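Local coordinates for uncharacterized protein (Escherichia coli O157:H7, PDB 4ZV9), which is of unknown function but belongs to the dienelactone hydrolase family of the alpha/beta-hydrolase clan and is therefore probably a hydrolase, at residues Glu15-Pro20 / Ile71-Asp76. Sequence-based numbering, arbitrary orientation.
Sequences EYITYP and IALAPD
Y19 and I17 reach from the outermost strand 12-21 of an alpha/beta-hydrolase sheet to L73 and P75 on strand 71-75, two places further in, and so illustrate how a twisted sheet lets next-but-one strands meet through side chains alone. Strand 28-35 lies between the two in the sheet order and takes up the backbone bonding of strand 12-21, pairing with I17 through G30 and with Y19 through V28. No hydrogen bond joins 15-20 to 71-76; their axes pass 9.0 Å apart with 69° between their directions, a separation that side chains bridge.

Y19 does most of this. Its CB points at the inner strand, and a chi1 of 67° sets CG between the backbone N and the carbonyl carbon, sending the ring across to P75. On the way CD1 passes L73 CD2 at 4.4 Å, a loose contact. Further out, CE1 comes within 4.1 Å of P75 CB, and CZ is equally near CG of that proline. The two side chains meet at a slant. At the tip, the hydroxyl oxygen rests against the proline while donating a hydrogen bond to the backbone carbonyl oxygen of D106, which satisfies this buried polar atom. Helix 100-116 also packs against the pair, A110 touching both Y19 and P75.

I17 adds a smaller apolar contact beside it, backed by F113 of the same helix. L73 extends its CG away from the backbone N (chi1 174°), toward strand 12-21, and there the branch divides: CD2 lies obliquely beside the tyrosine ring, whereas L73 CD1 meets I17 CD1 at 4.0 Å. The closest approach of all is at the phenol end, where Y19 OH stands 3.2 Å from P75 CB and 3.3 Å from P75 CG.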
loop_
_atom_site.group_PDB
_atom_site.type_symbol
_atom_site.label_atom_id
_atom_site.label_comp_id
_atom_site.label_asym_id
_atom_site.label_seq_id
_atom_site.Cartn_x
_atom_site.Cartn_y
_atom_site.Cartn_z
ATOM N N GLU A 15 5.917 1.081 -16.383
ATOM C CA GLU A 15 5.807 2.360 -17.072
ATOM C C GLU A 15 5.137 3.369 -16.175
ATOM O O GLU A 15 4.347 2.991 -15.307
ATOM C CB GLU A 15 5.036 2.249 -18.406
ATOM C CG GLU A 15 3.563 1.904 -18.254
ATOM C CD GLU A 15 2.827 1.740 -19.576
ATOM O OE1 GLU A 15 3.307 2.249 -20.614
ATOM O OE2 GLU A 15 1.753 1.100 -19.554
ATOM N N TYR A 16 5.450 4.648 -16.381
ATOM C CA TYR A 16 4.750 5.719 -15.664
ATOM C C TYR A 16 3.518 6.046 -16.460
ATOM O O TYR A 16 3.535 6.022 -17.697
ATOM C CB TYR A 16 5.632 6.957 -15.484
ATOM C CG TYR A 16 6.794 6.700 -14.568
ATOM C CD1 TYR A 16 6.623 6.681 -13.183
ATOM C CD2 TYR A 16 8.065 6.465 -15.075
ATOM C CE1 TYR A 16 7.688 6.433 -12.337
ATOM C CE2 TYR A 16 9.132 6.218 -14.241
ATOM C CZ TYR A 16 8.929 6.163 -12.867
ATOM O OH TYR A 16 9.993 5.900 -12.061
ATOM N N ILE A 17 2.428 6.316 -15.758
ATOM C CA ILE A 17 1.176 6.669 -16.385
ATOM C C ILE A 17 0.598 7.847 -15.640
ATOM O O ILE A 17 1.144 8.274 -14.618
ATOM C CB ILE A 17 0.137 5.524 -16.309
ATOM C CG1 ILE A 17 -0.259 5.223 -14.853
ATOM C CG2 ILE A 17 0.657 4.273 -17.000
ATOM C CD1 ILE A 17 -1.535 4.407 -14.742
ATOM N N THR A 18 -0.503 8.368 -16.149
ATOM C CA THR A 18 -1.263 9.367 -15.405
ATOM C C THR A 18 -2.685 8.831 -15.309
ATOM O O THR A 18 -3.126 8.106 -16.192
ATOM C CB THR A 18 -1.265 10.759 -16.059
ATOM O OG1 THR A 18 -2.011 10.724 -17.269
ATOM C CG2 THR A 18 0.156 11.234 -16.362
ATOM N N TYR A 19 -3.401 9.180 -14.238
ATOM C CA TYR A 19 -4.797 8.766 -14.095
ATOM C C TYR A 19 -5.570 9.913 -13.445
ATOM O O TYR A 19 -4.968 10.766 -12.791
ATOM C CB TYR A 19 -4.884 7.476 -13.265
ATOM C CG TYR A 19 -4.472 7.647 -11.824
ATOM C CD1 TYR A 19 -3.146 7.492 -11.428
ATOM C CD2 TYR A 19 -5.407 7.992 -10.854
ATOM C CE1 TYR A 19 -2.774 7.658 -10.100
ATOM C CE2 TYR A 19 -5.035 8.160 -9.530
ATOM C CZ TYR A 19 -3.722 7.990 -9.161
ATOM O OH TYR A 19 -3.357 8.187 -7.856
ATOM N N PRO A 20 -6.894 9.950 -13.623
ATOM C CA PRO A 20 -7.648 11.059 -13.059
ATOM C C PRO A 20 -7.979 10.933 -11.575
ATOM O O PRO A 20 -8.336 9.850 -11.090
ATOM C CB PRO A 20 -8.925 11.077 -13.907
ATOM C CG PRO A 20 -9.116 9.659 -14.314
ATOM C CD PRO A 20 -7.742 9.053 -14.431
ATOM N N ILE A 71 -1.221 -6.744 -11.152
ATOM C CA ILE A 71 -0.943 -5.415 -11.723
ATOM C C ILE A 71 -0.812 -4.480 -10.534
ATOM O O ILE A 71 -1.730 -4.377 -9.740
ATOM C CB ILE A 71 -2.064 -4.890 -12.640
ATOM C CG1 ILE A 71 -2.230 -5.826 -13.840
ATOM C CG2 ILE A 71 -1.703 -3.490 -13.138
ATOM C CD1 ILE A 71 -3.471 -5.563 -14.664
ATOM N N ALA A 72 0.323 -3.793 -10.421
ATOM C CA ALA A 72 0.557 -2.894 -9.310
ATOM C C ALA A 72 0.585 -1.445 -9.778
ATOM O O ALA A 72 1.178 -1.129 -10.811
ATOM C CB ALA A 72 1.872 -3.253 -8.637
ATOM N N LEU A 73 -0.083 -0.574 -9.031
ATOM C CA LEU A 73 -0.058 0.853 -9.306
ATOM C C LEU A 73 0.355 1.583 -8.039
ATOM O O LEU A 73 -0.297 1.443 -6.999
ATOM C CB LEU A 73 -1.410 1.351 -9.765
ATOM C CG LEU A 73 -1.529 2.866 -9.954
ATOM C CD1 LEU A 73 -0.522 3.420 -10.965
ATOM C CD2 LEU A 73 -2.930 3.222 -10.399
ATOM N N ALA A 74 1.456 2.323 -8.120
ATOM C CA ALA A 74 1.985 3.114 -7.010
ATOM C C ALA A 74 1.919 4.589 -7.384
ATOM O O ALA A 74 2.768 5.072 -8.142
ATOM C CB ALA A 74 3.426 2.709 -6.716
ATOM N N PRO A 75 0.895 5.312 -6.897
ATOM C CA PRO A 75 0.800 6.725 -7.247
ATOM C C PRO A 75 1.915 7.579 -6.647
ATOM O O PRO A 75 2.496 7.209 -5.618
ATOM C CB PRO A 75 -0.566 7.136 -6.656
ATOM C CG PRO A 75 -1.337 5.883 -6.549
ATOM C CD PRO A 75 -0.305 4.844 -6.188
ATOM N N ASP A 76 2.159 8.738 -7.254
ATOM C CA ASP A 76 3.105 9.704 -6.722
ATOM C C ASP A 76 2.377 10.849 -6.003
ATOM O O ASP A 76 1.813 11.769 -6.626
ATOM C CB ASP A 76 3.986 10.282 -7.828
ATOM C CG ASP A 76 5.136 11.112 -7.280
ATOM O OD1 ASP A 76 5.256 11.277 -6.039
ATOM O OD2 ASP A 76 5.912 11.601 -8.113
#